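Local coordinates for DotU family type IV/VI secretion system protein (Acinetobacter baumannii, PDB 6Y4R), which probably helps anchor the type VI secretion machinery in the inner membrane, here as its helical cytoplasmic domain, at residues A[2-7]-A[39-44]; A[10-15]-A[63-68]; A[124-129]-A[150-155]. One frame throughout, in Å; residues are numbered along the deposited sequence.

Interaction 1. Residues A[2-7]-A[39-44]; sequences INLIDL and NRFEQQ
An apolar contact between L4 and L7 on the short helix 4-7 and F41 on helix 27-47 packs the N-terminal start of the chain against the C-terminal part of helix 27-47. The two segments bury 225 Å² between them, a share of it from Q44. The backbones come closest at L7 and F41, whose CA atoms lie 5.9 Å apart. Both leucines, carried by a helix that N3 N-caps, meet the phenyl ring at its edge: L7 CB lies in the ring plane, 3.6 Å from F41 CD2, while L4 CD2 comes near that plane, 3.8 Å from F41 CE2. F41 can offer this edge because its CG stands anti to the backbone N (chi1 157°), swinging the ring toward the short helix. Each leucine crosses the ring at about a right angle.

The outer margin is more polar. L7 CD2 rests 3.6 Å from Q44 OE1, and a water joins the two segments there, donating to L7 O and to Q44 OE1, each at 2.8 Å. The contact thus runs from buried L4 and F41 to exposed Q44.

Around this site, A58 of helix 52-71 touches both L4 and F41, V124 of helix 119-130 packs on L4, and A45, further along helix 27-47, touches L4 and L7.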
ATOM      1  N   ILE A   2       3.413  11.046 -15.892  1.00 58.15           N
ATOM      2  CA  ILE A   2       3.894  10.406 -14.679  1.00 53.74           C
ATOM      3  C   ILE A   2       2.698  10.073 -13.800  1.00 54.69           C
ATOM      4  O   ILE A   2       1.769  10.880 -13.650  1.00 53.65           O
ATOM      5  CB  ILE A   2       4.902  11.314 -13.956  1.00 52.34           C
ATOM      6  CG1 ILE A   2       6.218  11.358 -14.730  1.00 54.21           C
ATOM      7  CG2 ILE A   2       5.132  10.844 -12.516  1.00 52.16           C
ATOM      8  CD1 ILE A   2       6.998  10.055 -14.675  1.00 54.50           C
ATOM      9  N   ASN A   3       2.705   8.869 -13.235  1.00 57.92           N
ATOM     10  CA  ASN A   3       1.587   8.317 -12.483  1.00 61.72           C
ATOM     11  C   ASN A   3       1.963   8.227 -11.004  1.00 57.73           C
ATOM     12  O   ASN A   3       3.137   8.317 -10.633  1.00 66.40           O
ATOM     13  CB  ASN A   3       1.209   6.955 -13.101  1.00 68.80           C
ATOM     14  CG  ASN A   3       0.159   6.178 -12.311  1.00 77.85           C
ATOM     15  OD1 ASN A   3      -0.705   6.744 -11.623  1.00 81.18           O
ATOM     16  ND2 ASN A   3       0.209   4.853 -12.459  1.00 79.24           N
ATOM     17  N   LEU A   4       0.948   8.024 -10.157  1.00 46.42           N
ATOM     18  CA  LEU A   4       1.194   7.871  -8.725  1.00 38.02           C
ATOM     19  C   LEU A   4       1.889   6.544  -8.435  1.00 34.14           C
ATOM     20  O   LEU A   4       2.606   6.423  -7.436  1.00 33.85           O
ATOM     21  CB  LEU A   4      -0.125   7.969  -7.952  1.00 32.60           C
ATOM     22  CG  LEU A   4      -0.770   9.342  -7.666  1.00 30.85           C
ATOM     23  CD1 LEU A   4      -1.973   9.164  -6.757  1.00 27.69           C
ATOM     24  CD2 LEU A   4       0.203  10.354  -7.066  1.00 33.63           C
ATOM     25  N   ILE A   5       1.682   5.541  -9.291  1.00 34.37           N
ATOM     26  CA  ILE A   5       2.442   4.298  -9.198  1.00 35.41           C
ATOM     27  C   ILE A   5       3.922   4.557  -9.460  1.00 46.27           C
ATOM     28  O   ILE A   5       4.789   3.957  -8.818  1.00 54.45           O
ATOM     29  CB  ILE A   5       1.864   3.252 -10.177  1.00 40.11           C
ATOM     30  CG1 ILE A   5       0.540   2.699  -9.676  1.00 36.97           C
ATOM     31  CG2 ILE A   5       2.816   2.094 -10.380  1.00 46.27           C
ATOM     32  CD1 ILE A   5       0.744   1.866  -8.433  1.00 38.77           C
ATOM     33  N   ASP A   6       4.236   5.458 -10.406  1.00 49.56           N
ATOM     34  CA  ASP A   6       5.627   5.774 -10.732  1.00 47.03           C
ATOM     35  C   ASP A   6       6.324   6.594  -9.641  1.00 46.39           C
ATOM     36  O   ASP A   6       7.542   6.449  -9.448  1.00 46.85           O
ATOM     37  CB  ASP A   6       5.714   6.495 -12.086  1.00 51.44           C
ATOM     38  CG  ASP A   6       5.141   5.668 -13.249  1.00 53.18           C
ATOM     39  OD1 ASP A   6       5.350   4.431 -13.270  1.00 57.82           O
ATOM     40  OD2 ASP A   6       4.535   6.260 -14.170  1.00 49.79           O
ATOM     41  N   LEU A   7       5.586   7.445  -8.912  1.00 41.21           N
ATOM     42  CA  LEU A   7       6.208   8.185  -7.813  1.00 37.92           C
ATOM     43  C   LEU A   7       6.499   7.284  -6.618  1.00 33.10           C
ATOM     44  O   LEU A   7       7.477   7.513  -5.895  1.00 38.53           O
ATOM     45  CB  LEU A   7       5.314   9.347  -7.373  1.00 34.58           C
ATOM     46  CG  LEU A   7       4.960  10.439  -8.372  1.00 35.45           C
ATOM     47  CD1 LEU A   7       3.937  11.362  -7.741  1.00 32.39           C
ATOM     48  CD2 LEU A   7       6.212  11.230  -8.743  1.00 34.33           C
ATOM     49  N   ASN A  39       7.497  11.103   2.309  1.00 29.39           N
ATOM     50  CA  ASN A  39       7.538  12.561   2.205  1.00 35.91           C
ATOM     51  C   ASN A  39       8.059  13.016   0.842  1.00 38.51           C
ATOM     52  O   ASN A  39       7.526  13.975   0.270  1.00 40.57           O
ATOM     53  CB  ASN A  39       8.376  13.156   3.334  1.00 40.23           C
ATOM     54  CG  ASN A  39       7.769  12.899   4.704  1.00 45.30           C
ATOM     55  OD1 ASN A  39       8.479  12.520   5.639  1.00 45.31           O
ATOM     56  ND2 ASN A  39       6.440  12.978   4.799  1.00 48.82           N
ATOM     57  N   ARG A  40       9.117  12.368   0.322  1.00 38.65           N
ATOM     58  CA  ARG A  40       9.511  12.574  -1.075  1.00 41.37           C
ATOM     59  C   ARG A  40       8.326  12.404  -2.014  1.00 41.61           C
ATOM     60  O   ARG A  40       8.090  13.236  -2.898  1.00 36.39           O
ATOM     61  CB  ARG A  40      10.594  11.585  -1.496  1.00 44.63           C
ATOM     62  CG  ARG A  40      11.846  11.658  -0.719  1.00 51.59           C
ATOM     63  CD  ARG A  40      13.029  12.006  -1.565  1.00 57.36           C
ATOM     64  NE  ARG A  40      14.226  12.008  -0.730  1.00 61.07           N
ATOM     65  CZ  ARG A  40      15.338  12.679  -1.006  1.00 65.29           C
ATOM     66  NH1 ARG A  40      15.412  13.427  -2.104  1.00 67.70           N
ATOM     67  NH2 ARG A  40      16.371  12.608  -0.178  1.00 65.59           N
ATOM     68  N   PHE A  41       7.607  11.287  -1.870  1.00 44.61           N
ATOM     69  CA  PHE A  41       6.439  11.030  -2.702  1.00 39.71           C
ATOM     70  C   PHE A  41       5.401  12.117  -2.566  1.00 34.01           C
ATOM     71  O   PHE A  41       4.771  12.495  -3.554  1.00 41.60           O
ATOM     72  CB  PHE A  41       5.827   9.667  -2.346  1.00 37.78           C
ATOM     73  CG  PHE A  41       4.380   9.528  -2.703  1.00 27.90           C
ATOM     74  CD1 PHE A  41       3.451   9.307  -1.716  1.00 35.85           C
ATOM     75  CD2 PHE A  41       3.944   9.546  -4.013  1.00 33.99           C
ATOM     76  CE1 PHE A  41       2.106   9.154  -2.026  1.00 40.12           C
ATOM     77  CE2 PHE A  41       2.585   9.395  -4.317  1.00 27.82           C
ATOM     78  CZ  PHE A  41       1.683   9.193  -3.330  1.00 26.93           C
ATOM     79  N   GLU A  42       5.242  12.676  -1.378  1.00 31.23           N
ATOM     80  CA  GLU A  42       4.195  13.672  -1.197  1.00 43.64           C
ATOM     81  C   GLU A  42       4.613  15.007  -1.803  1.00 46.64           C
ATOM     82  O   GLU A  42       3.930  15.531  -2.688  1.00 51.16           O
ATOM     83  CB  GLU A  42       3.862  13.756   0.289  1.00 40.03           C
ATOM     84  CG  GLU A  42       2.818  14.718   0.732  1.00 49.18           C
ATOM     85  CD  GLU A  42       2.273  14.239   2.065  1.00 57.94           C
ATOM     86  OE1 GLU A  42       2.265  13.001   2.262  1.00 58.24           O
ATOM     87  OE2 GLU A  42       1.873  15.066   2.908  1.00 62.67           O
ATOM     88  N   GLN A  43       5.786  15.520  -1.406  1.00 45.78           N
ATOM     89  CA  GLN A  43       6.368  16.706  -2.038  1.00 48.88           C
ATOM     90  C   GLN A  43       6.336  16.638  -3.566  1.00 45.28           C
ATOM     91  O   GLN A  43       6.024  17.634  -4.228  1.00 45.81           O
ATOM     92  CB  GLN A  43       7.807  16.892  -1.541  1.00 61.09           C
ATOM     93  CG  GLN A  43       8.794  17.390  -2.587  1.00 71.57           C
ATOM     94  CD  GLN A  43      10.237  17.175  -2.177  1.00 76.08           C
ATOM     95  OE1 GLN A  43      10.538  16.375  -1.281  1.00 74.87           O
ATOM     96  NE2 GLN A  43      11.136  17.892  -2.842  1.00 80.63           N
ATOM     97  N   GLN A  44       6.657  15.475  -4.147  1.00 44.95           N
ATOM     98  CA  GLN A  44       6.664  15.358  -5.606  1.00 45.56           C
ATOM     99  C   GLN A  44       5.254  15.281  -6.169  1.00 39.47           C
ATOM    100  O   GLN A  44       4.975  15.851  -7.228  1.00 41.64           O
ATOM    101  CB  GLN A  44       7.472  14.135  -6.046  1.00 52.03           C
ATOM    102  CG  GLN A  44       8.967  14.230  -5.807  1.00 55.42           C
ATOM    103  CD  GLN A  44       9.707  13.081  -6.460  1.00 61.42           C
ATOM    104  OE1 GLN A  44       9.097  12.071  -6.835  1.00 57.31           O
ATOM    105  NE2 GLN A  44      11.022  13.238  -6.634  1.00 67.28           N
TER
HETATM  106  O   HOH W   1       8.413  10.002  -5.112  1.00 11.54           O

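Interaction 2. Residues A[10-15]-A[63-68]; sequences DGFYLI and CALIDE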
ATOM      1  N   ASP A  10      10.027   3.760  -5.970  1.00 39.38           N
ATOM      2  CA  ASP A  10      11.088   3.418  -5.019  1.00 38.45           C
ATOM      3  C   ASP A  10      10.538   2.684  -3.796  1.00 38.92           C
ATOM      4  O   ASP A  10      11.179   1.756  -3.286  1.00 35.40           O
ATOM      5  CB  ASP A  10      11.836   4.679  -4.577  1.00 42.93           C
ATOM      6  CG  ASP A  10      12.793   5.220  -5.648  1.00 55.00           C
ATOM      7  OD1 ASP A  10      13.080   4.507  -6.646  1.00 60.04           O
ATOM      8  OD2 ASP A  10      13.282   6.362  -5.474  1.00 53.91           O
ATOM      9  N   GLY A  11       9.357   3.086  -3.312  1.00 40.93           N
ATOM     10  CA  GLY A  11       8.767   2.432  -2.150  1.00 37.55           C
ATOM     11  C   GLY A  11       8.277   1.022  -2.435  1.00 38.84           C
ATOM     12  O   GLY A  11       8.445   0.118  -1.607  1.00 23.35           O
ATOM     13  N   PHE A  12       7.626   0.824  -3.594  1.00 34.41           N
ATOM     14  CA  PHE A  12       7.112  -0.492  -3.960  1.00 30.82           C
ATOM     15  C   PHE A  12       8.231  -1.510  -4.158  1.00 37.71           C
ATOM     16  O   PHE A  12       8.008  -2.713  -3.986  1.00 47.18           O
ATOM     17  CB  PHE A  12       6.268  -0.410  -5.241  1.00 30.23           C
ATOM     18  CG  PHE A  12       4.889   0.144  -5.033  1.00 25.51           C
ATOM     19  CD1 PHE A  12       4.102  -0.291  -3.975  1.00 26.20           C
ATOM     20  CD2 PHE A  12       4.358   1.068  -5.919  1.00 26.01           C
ATOM     21  CE1 PHE A  12       2.808   0.223  -3.771  1.00 29.53           C
ATOM     22  CE2 PHE A  12       3.052   1.586  -5.731  1.00 29.45           C
ATOM     23  CZ  PHE A  12       2.283   1.160  -4.649  1.00 27.33           C
ATOM     24  N   TYR A  13       9.434  -1.061  -4.537  1.00 33.11           N
ATOM     25  CA  TYR A  13      10.550  -1.998  -4.719  1.00 26.78           C
ATOM     26  C   TYR A  13      10.962  -2.644  -3.409  1.00 28.20           C
ATOM     27  O   TYR A  13      11.428  -3.794  -3.394  1.00 35.78           O
ATOM     28  CB  TYR A  13      11.772  -1.315  -5.304  1.00 26.99           C
ATOM     29  CG  TYR A  13      12.973  -2.260  -5.415  1.00 28.07           C
ATOM     30  CD1 TYR A  13      12.880  -3.445  -6.143  1.00 28.11           C
ATOM     31  CD2 TYR A  13      14.195  -1.974  -4.787  1.00 31.21           C
ATOM     32  CE1 TYR A  13      13.979  -4.313  -6.256  1.00 33.79           C
ATOM     33  CE2 TYR A  13      15.288  -2.834  -4.885  1.00 35.63           C
ATOM     34  CZ  TYR A  13      15.179  -3.993  -5.616  1.00 38.75           C
ATOM     35  OH  TYR A  13      16.316  -4.782  -5.656  1.00 42.66           O
ATOM     36  N   LEU A  14      10.852  -1.896  -2.308  1.00 30.44           N
ATOM     37  CA  LEU A  14      11.187  -2.403  -0.981  1.00 27.81           C
ATOM     38  C   LEU A  14      10.089  -3.312  -0.442  1.00 24.62           C
ATOM     39  O   LEU A  14      10.381  -4.210   0.354  1.00 22.90           O
ATOM     40  CB  LEU A  14      11.431  -1.237  -0.018  1.00 23.76           C
ATOM     41  CG  LEU A  14      12.410  -0.106  -0.376  1.00 24.78           C
ATOM     42  CD1 LEU A  14      12.334   0.998   0.655  1.00 33.25           C
ATOM     43  CD2 LEU A  14      13.833  -0.607  -0.472  1.00 39.36           C
ATOM     44  N   ILE A  15       8.836  -3.099  -0.888  1.00 26.27           N
ATOM     45  CA  ILE A  15       7.765  -4.077  -0.678  1.00 27.63           C
ATOM     46  C   ILE A  15       8.095  -5.378  -1.386  1.00 33.38           C
ATOM     47  O   ILE A  15       7.846  -6.472  -0.870  1.00 41.10           O
ATOM     48  CB  ILE A  15       6.424  -3.556  -1.215  1.00 28.23           C
ATOM     49  CG1 ILE A  15       6.021  -2.207  -0.616  1.00 29.48           C
ATOM     50  CG2 ILE A  15       5.353  -4.619  -0.971  1.00 28.77           C
ATOM     51  CD1 ILE A  15       5.269  -2.309   0.624  1.00 26.26           C
ATOM     52  N   CYS A  63       1.024   2.295   3.177  1.00 31.93           N
ATOM     53  CA  CYS A  63       1.292   1.993   4.579  1.00 27.01           C
ATOM     54  C   CYS A  63       0.510   0.769   5.048  1.00 28.72           C
ATOM     55  O   CYS A  63       1.045  -0.079   5.774  1.00 25.39           O
ATOM     56  CB  CYS A  63       0.985   3.215   5.440  1.00 32.25           C
ATOM     57  SG  CYS A  63       2.160   4.589   5.163  1.00 34.53           S
ATOM     58  N   ALA A  64      -0.755   0.646   4.644  1.00 34.44           N
ATOM     59  CA  ALA A  64      -1.487  -0.578   4.956  1.00 31.75           C
ATOM     60  C   ALA A  64      -0.778  -1.801   4.370  1.00 29.13           C
ATOM     61  O   ALA A  64      -0.746  -2.866   4.998  1.00 36.52           O
ATOM     62  CB  ALA A  64      -2.931  -0.474   4.459  1.00 22.32           C
ATOM     63  N   LEU A  65      -0.178  -1.654   3.186  1.00 20.87           N
ATOM     64  CA  LEU A  65       0.436  -2.773   2.467  1.00 24.09           C
ATOM     65  C   LEU A  65       1.788  -3.168   3.053  1.00 32.14           C
ATOM     66  O   LEU A  65       2.088  -4.361   3.180  1.00 35.18           O
ATOM     67  CB  LEU A  65       0.564  -2.423   0.985  1.00 20.99           C
ATOM     68  CG  LEU A  65       1.519  -3.187   0.079  1.00 21.18           C
ATOM     69  CD1 LEU A  65       1.016  -4.587  -0.193  1.00 21.54           C
ATOM     70  CD2 LEU A  65       1.672  -2.425  -1.212  1.00 21.43           C
ATOM     71  N   ILE A  66       2.646  -2.183   3.346  1.00 34.49           N
ATOM     72  CA  ILE A  66       3.941  -2.467   3.969  1.00 28.32           C
ATOM     73  C   ILE A  66       3.751  -3.048   5.366  1.00 26.40           C
ATOM     74  O   ILE A  66       4.497  -3.946   5.776  1.00 28.03           O
ATOM     75  CB  ILE A  66       4.820  -1.199   4.000  1.00 29.50           C
ATOM     76  CG1 ILE A  66       6.213  -1.508   4.547  1.00 29.55           C
ATOM     77  CG2 ILE A  66       4.169  -0.090   4.829  1.00 32.52           C
ATOM     78  CD1 ILE A  66       6.937  -2.553   3.786  1.00 37.41           C
ATOM     79  N   ASP A  67       2.723  -2.596   6.097  1.00 20.69           N
ATOM     80  CA  ASP A  67       2.525  -3.125   7.442  1.00 20.93           C
ATOM     81  C   ASP A  67       2.178  -4.608   7.407  1.00 32.08           C
ATOM     82  O   ASP A  67       2.753  -5.402   8.165  1.00 32.83           O
ATOM     83  CB  ASP A  67       1.409  -2.380   8.190  1.00 21.20           C
ATOM     84  CG  ASP A  67       1.826  -1.002   8.745  1.00 28.14           C
ATOM     85  OD1 ASP A  67       3.023  -0.639   8.715  1.00 26.50           O
ATOM     86  OD2 ASP A  67       0.951  -0.329   9.344  1.00 30.64           O
ATOM     87  N   GLU A  68       1.294  -5.020   6.490  1.00 23.53           N
ATOM     88  CA  GLU A  68       0.845  -6.412   6.495  1.00 26.27           C
ATOM     89  C   GLU A  68       1.842  -7.350   5.839  1.00 31.09           C
ATOM     90  O   GLU A  68       1.915  -8.528   6.206  1.00 34.12           O
ATOM     91  CB  GLU A  68      -0.537  -6.536   5.851  1.00 34.27           C
ATOM     92  CG  GLU A  68      -0.897  -7.958   5.412  1.00 38.23           C
ATOM     93  CD  GLU A  68      -2.217  -8.063   4.642  1.00 41.05           C
ATOM     94  OE1 GLU A  68      -3.242  -7.616   5.186  1.00 42.56           O
ATOM     95  OE2 GLU A  68      -2.239  -8.580   3.500  1.00 40.85           O
TER
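The segments 10-15 and 63-68 run nearly parallel, with 22° between their N-to-C directions and a closest axis approach of 10.7 Å; the nearest CA atoms, those of I15 and I66, are 6.2 Å apart. The wide axis spacing is bridged by side chains, and the 193 Å² buried between the segments comes mainly from I15, L65 and I66.

I15 reaches across with its terminal methyl. Its CG1 stands anti to the carbonyl carbon (chi1 -56°), and CD1 at the end of that branch lies against two neighbouring residues of the other helix. On one of them it lies 3.6 Å from I66 CB and equally near I66 CD1; on the other it is 3.9 Å from L65 CG. CG1 of I66, which carries its CD1, stands anti to the backbone N (chi1 -176°) and the chain then turns at chi2, so the methyl of I15 meets both the base and the end of the same side chain.

This is buried helix-helix packing near the centre of the fold, the contact centre about 6 Å from that of the chain, in an all-helical domain of the DotU/TssL family, and it joins helix 9-19 to helix 52-71. All four touching residues are buried and apolar.

F12 adds a second, smaller point of contact one turn earlier on its helix. L65 CD2 approaches the edge of the phenyl ring, near its plane, 3.9 Å from F12 CE1, and the two side chains cross at about a right angle. The same ring meets Y127 of helix 119-130 edge-to-face, and C128 of that helix touches both F12 and L65. On another side of helix 52-71, D67 accepts hydrogen bonds from W85 NE1 and from the backbone N of L90 and Q91.

Interaction 3. Residues A[124-129]-A[150-155]; sequences VFHYCL and ARVGDE
H126 on helix 119-130 brings its imidazole obliquely up to the backbone of V152 and G153 on helix 143-159, and this is the close part of a small contact of 147 Å². With its CG anti to the backbone N (chi1 173°), the histidine projects across to the other helix. Its NE2 comes 3.5 Å from G153 CA, and its CD2 is 3.7 Å from G153 N. Since G153 has no side chain, the ring can approach the main chain itself. V152 adds a looser touch through one methyl, CG1, 4.2 Å from H126 CB.

The CA atoms of H126 and V152, 6.6 Å apart, mark where the backbones are closest. The contact joins two helices that follow each other in this all-helical DotU/TssL domain, linked by a connection without regular secondary structure between residues 130 and 143.

The solvent side is looser: A150, R151 and D154 are exposed, with their CB atoms directed away from helix 119-130, and H126 itself is only partly buried. The inner flank is different: V152 is buried and also touches R112 of helix 100-114, while L129 points its CB toward segment 150-155, but L129 CD1 stays 5.2 Å from V152 CG2 and the leucine packs instead on L145 and V149, earlier on helix 143-159.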
ATOM      1  N   VAL A 124      -3.123   2.739  -7.787  1.00 30.84           N
ATOM      2  CA  VAL A 124      -2.318   2.401  -6.609  1.00 33.95           C
ATOM      3  C   VAL A 124      -3.008   1.321  -5.773  1.00 33.55           C
ATOM      4  O   VAL A 124      -2.372   0.346  -5.349  1.00 30.58           O
ATOM      5  CB  VAL A 124      -2.017   3.674  -5.780  1.00 32.59           C
ATOM      6  CG1 VAL A 124      -1.446   3.334  -4.417  1.00 26.01           C
ATOM      7  CG2 VAL A 124      -1.046   4.592  -6.520  1.00 24.76           C
ATOM      8  N   PHE A 125      -4.313   1.484  -5.498  1.00 26.97           N
ATOM      9  CA  PHE A 125      -4.995   0.484  -4.677  1.00 25.64           C
ATOM     10  C   PHE A 125      -5.041  -0.877  -5.354  1.00 30.18           C
ATOM     11  O   PHE A 125      -4.977  -1.902  -4.666  1.00 33.55           O
ATOM     12  CB  PHE A 125      -6.415   0.917  -4.338  1.00 25.29           C
ATOM     13  CG  PHE A 125      -6.517   1.787  -3.112  1.00 26.98           C
ATOM     14  CD1 PHE A 125      -5.955   3.044  -3.085  1.00 29.99           C
ATOM     15  CD2 PHE A 125      -7.175   1.333  -1.973  1.00 28.16           C
ATOM     16  CE1 PHE A 125      -6.066   3.839  -1.950  1.00 30.59           C
ATOM     17  CE2 PHE A 125      -7.268   2.118  -0.848  1.00 23.13           C
ATOM     18  CZ  PHE A 125      -6.719   3.370  -0.841  1.00 23.20           C
ATOM     19  N   HIS A 126      -5.166  -0.911  -6.689  1.00 32.65           N
ATOM     20  CA  HIS A 126      -5.091  -2.174  -7.427  1.00 31.35           C
ATOM     21  C   HIS A 126      -3.700  -2.788  -7.333  1.00 32.37           C
ATOM     22  O   HIS A 126      -3.559  -4.001  -7.128  1.00 40.15           O
ATOM     23  CB  HIS A 126      -5.478  -1.935  -8.891  1.00 30.13           C
ATOM     24  CG  HIS A 126      -5.289  -3.120  -9.790  1.00 27.91           C
ATOM     25  ND1 HIS A 126      -4.304  -3.168 -10.751  1.00 29.19           N
ATOM     26  CD2 HIS A 126      -5.984  -4.278  -9.908  1.00 30.71           C
ATOM     27  CE1 HIS A 126      -4.389  -4.313 -11.412  1.00 31.93           C
ATOM     28  NE2 HIS A 126      -5.397  -5.009 -10.916  1.00 27.64           N
ATOM     29  N   TYR A 127      -2.660  -1.963  -7.463  1.00 26.14           N
ATOM     30  CA  TYR A 127      -1.284  -2.458  -7.424  1.00 27.96           C
ATOM     31  C   TYR A 127      -0.887  -2.970  -6.045  1.00 23.40           C
ATOM     32  O   TYR A 127      -0.086  -3.901  -5.942  1.00 35.32           O
ATOM     33  CB  TYR A 127      -0.337  -1.358  -7.904  1.00 27.12           C
ATOM     34  CG  TYR A 127       1.041  -1.849  -8.222  1.00 30.96           C
ATOM     35  CD1 TYR A 127       1.248  -2.768  -9.232  1.00 38.18           C
ATOM     36  CD2 TYR A 127       2.143  -1.348  -7.559  1.00 37.32           C
ATOM     37  CE1 TYR A 127       2.524  -3.227  -9.533  1.00 48.37           C
ATOM     38  CE2 TYR A 127       3.430  -1.790  -7.858  1.00 43.42           C
ATOM     39  CZ  TYR A 127       3.611  -2.727  -8.846  1.00 49.93           C
ATOM     40  OH  TYR A 127       4.876  -3.171  -9.154  1.00 57.89           O
ATOM     41  N   CYS A 128      -1.414  -2.380  -4.978  1.00 24.47           N
ATOM     42  CA  CYS A 128      -1.214  -2.959  -3.655  1.00 27.49           C
ATOM     43  C   CYS A 128      -1.897  -4.321  -3.558  1.00 33.72           C
ATOM     44  O   CYS A 128      -1.422  -5.215  -2.849  1.00 35.25           O
ATOM     45  CB  CYS A 128      -1.747  -2.007  -2.593  1.00 29.08           C
ATOM     46  SG  CYS A 128      -0.820  -0.454  -2.522  1.00 34.00           S
ATOM     47  N   LEU A 129      -3.038  -4.489  -4.236  1.00 34.62           N
ATOM     48  CA  LEU A 129      -3.680  -5.800  -4.245  1.00 34.97           C
ATOM     49  C   LEU A 129      -2.858  -6.837  -5.025  1.00 35.17           C
ATOM     50  O   LEU A 129      -2.721  -7.977  -4.563  1.00 24.90           O
ATOM     51  CB  LEU A 129      -5.110  -5.688  -4.802  1.00 36.23           C
ATOM     52  CG  LEU A 129      -6.103  -4.902  -3.928  1.00 34.57           C
ATOM     53  CD1 LEU A 129      -7.352  -4.462  -4.690  1.00 24.71           C
ATOM     54  CD2 LEU A 129      -6.504  -5.735  -2.716  1.00 31.07           C
ATOM     55  N   ALA A 150      -9.391  -9.017  -9.920  1.00 30.56           N
ATOM     56  CA  ALA A 150      -9.543  -9.183 -11.357  1.00 31.60           C
ATOM     57  C   ALA A 150     -10.384  -8.075 -11.972  1.00 38.77           C
ATOM     58  O   ALA A 150     -10.038  -7.546 -13.034  1.00 47.45           O
ATOM     59  CB  ALA A 150     -10.161 -10.546 -11.653  1.00 33.31           C
ATOM     60  N   ARG A 151     -11.487  -7.698 -11.317  1.00 33.33           N
ATOM     61  CA  ARG A 151     -12.409  -6.725 -11.904  1.00 31.63           C
ATOM     62  C   ARG A 151     -12.019  -5.283 -11.664  1.00 37.56           C
ATOM     63  O   ARG A 151     -12.311  -4.429 -12.508  1.00 47.78           O
ATOM     64  CB  ARG A 151     -13.818  -6.904 -11.379  1.00 32.28           C
ATOM     65  CG  ARG A 151     -14.117  -8.256 -10.874  1.00 33.28           C
ATOM     66  CD  ARG A 151     -15.417  -8.292 -10.194  1.00 37.28           C
ATOM     67  NE  ARG A 151     -15.907  -9.672 -10.100  1.00 40.46           N
ATOM     68  CZ  ARG A 151     -17.084 -10.044  -9.613  1.00 44.26           C
ATOM     69  NH1 ARG A 151     -17.924  -9.135  -9.197  1.00 49.74           N
ATOM     70  NH2 ARG A 151     -17.388 -11.320  -9.589  1.00 42.56           N
ATOM     71  N   VAL A 152     -11.404  -4.973 -10.528  1.00 29.22           N
ATOM     72  CA  VAL A 152     -10.835  -3.644 -10.414  1.00 28.27           C
ATOM     73  C   VAL A 152      -9.804  -3.456 -11.509  1.00 38.71           C
ATOM     74  O   VAL A 152      -9.696  -2.380 -12.107  1.00 40.21           O
ATOM     75  CB  VAL A 152     -10.239  -3.433  -9.016  1.00 30.50           C
ATOM     76  CG1 VAL A 152      -9.670  -2.041  -8.878  1.00 28.61           C
ATOM     77  CG2 VAL A 152     -11.296  -3.652  -7.965  1.00 27.38           C
ATOM     78  N   GLY A 153      -9.082  -4.528 -11.834  1.00 28.76           N
ATOM     79  CA  GLY A 153      -8.160  -4.490 -12.953  1.00 42.64           C
ATOM     80  C   GLY A 153      -8.866  -4.281 -14.274  1.00 41.49           C
ATOM     81  O   GLY A 153      -8.351  -3.593 -15.164  1.00 37.84           O
ATOM     82  N   ASP A 154     -10.048  -4.897 -14.427  1.00 45.92           N
ATOM     83  CA  ASP A 154     -10.845  -4.734 -15.638  1.00 38.77           C
ATOM     84  C   ASP A 154     -11.355  -3.310 -15.771  1.00 31.97           C
ATOM     85  O   ASP A 154     -11.362  -2.750 -16.874  1.00 37.65           O
ATOM     86  CB  ASP A 154     -12.064  -5.668 -15.624  1.00 43.24           C
ATOM     87  CG  ASP A 154     -11.707  -7.144 -15.795  1.00 54.37           C
ATOM     88  OD1 ASP A 154     -10.693  -7.460 -16.461  1.00 52.39           O
ATOM     89  OD2 ASP A 154     -12.482  -7.996 -15.290  1.00 59.32           O
ATOM     90  N   GLU A 155     -11.808  -2.717 -14.655  1.00 40.10           N
ATOM     91  CA  GLU A 155     -12.338  -1.352 -14.680  1.00 33.52           C
ATOM     92  C   GLU A 155     -11.253  -0.350 -15.035  1.00 32.21           C
ATOM     93  O   GLU A 155     -11.511   0.629 -15.740  1.00 38.89           O
ATOM     94  CB  GLU A 155     -12.988  -1.007 -13.343  1.00 30.20           C
ATOM     95  CG  GLU A 155     -14.314  -1.673 -13.200  1.00 30.96           C
ATOM     96  CD  GLU A 155     -14.575  -2.185 -11.806  1.00 35.27           C
ATOM     97  OE1 GLU A 155     -14.090  -1.580 -10.809  1.00 29.49           O
ATOM     98  OE2 GLU A 155     -15.241  -3.241 -11.730  1.00 36.02           O
TER

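How the interactions relate
The three contacts lie in one helical domain. The centres of interactions 1 and 2 are about 14 Å apart. Those of interactions 2 and 3 are about 16 Å apart, and those of interactions 1 and 3 about 19 Å. Along the chain the segments of interactions 1 and 2 alternate, interlocking helices 4-7, 9-19, 27-47 and 52-71, whereas interaction 3 follows both in sequence. Helix 119-130 nevertheless meets both earlier contacts: I5 CD1 is 3.4 Å from Y127 CB, and L65 CD2 is 3.4 Å from C128 SG. Interactions 1 and 2 touch directly through I5 and F12. Helix 119-130 thus packs on helices 4-7, 9-19 and 52-71, joining early and late parts of the chain within one helical fold.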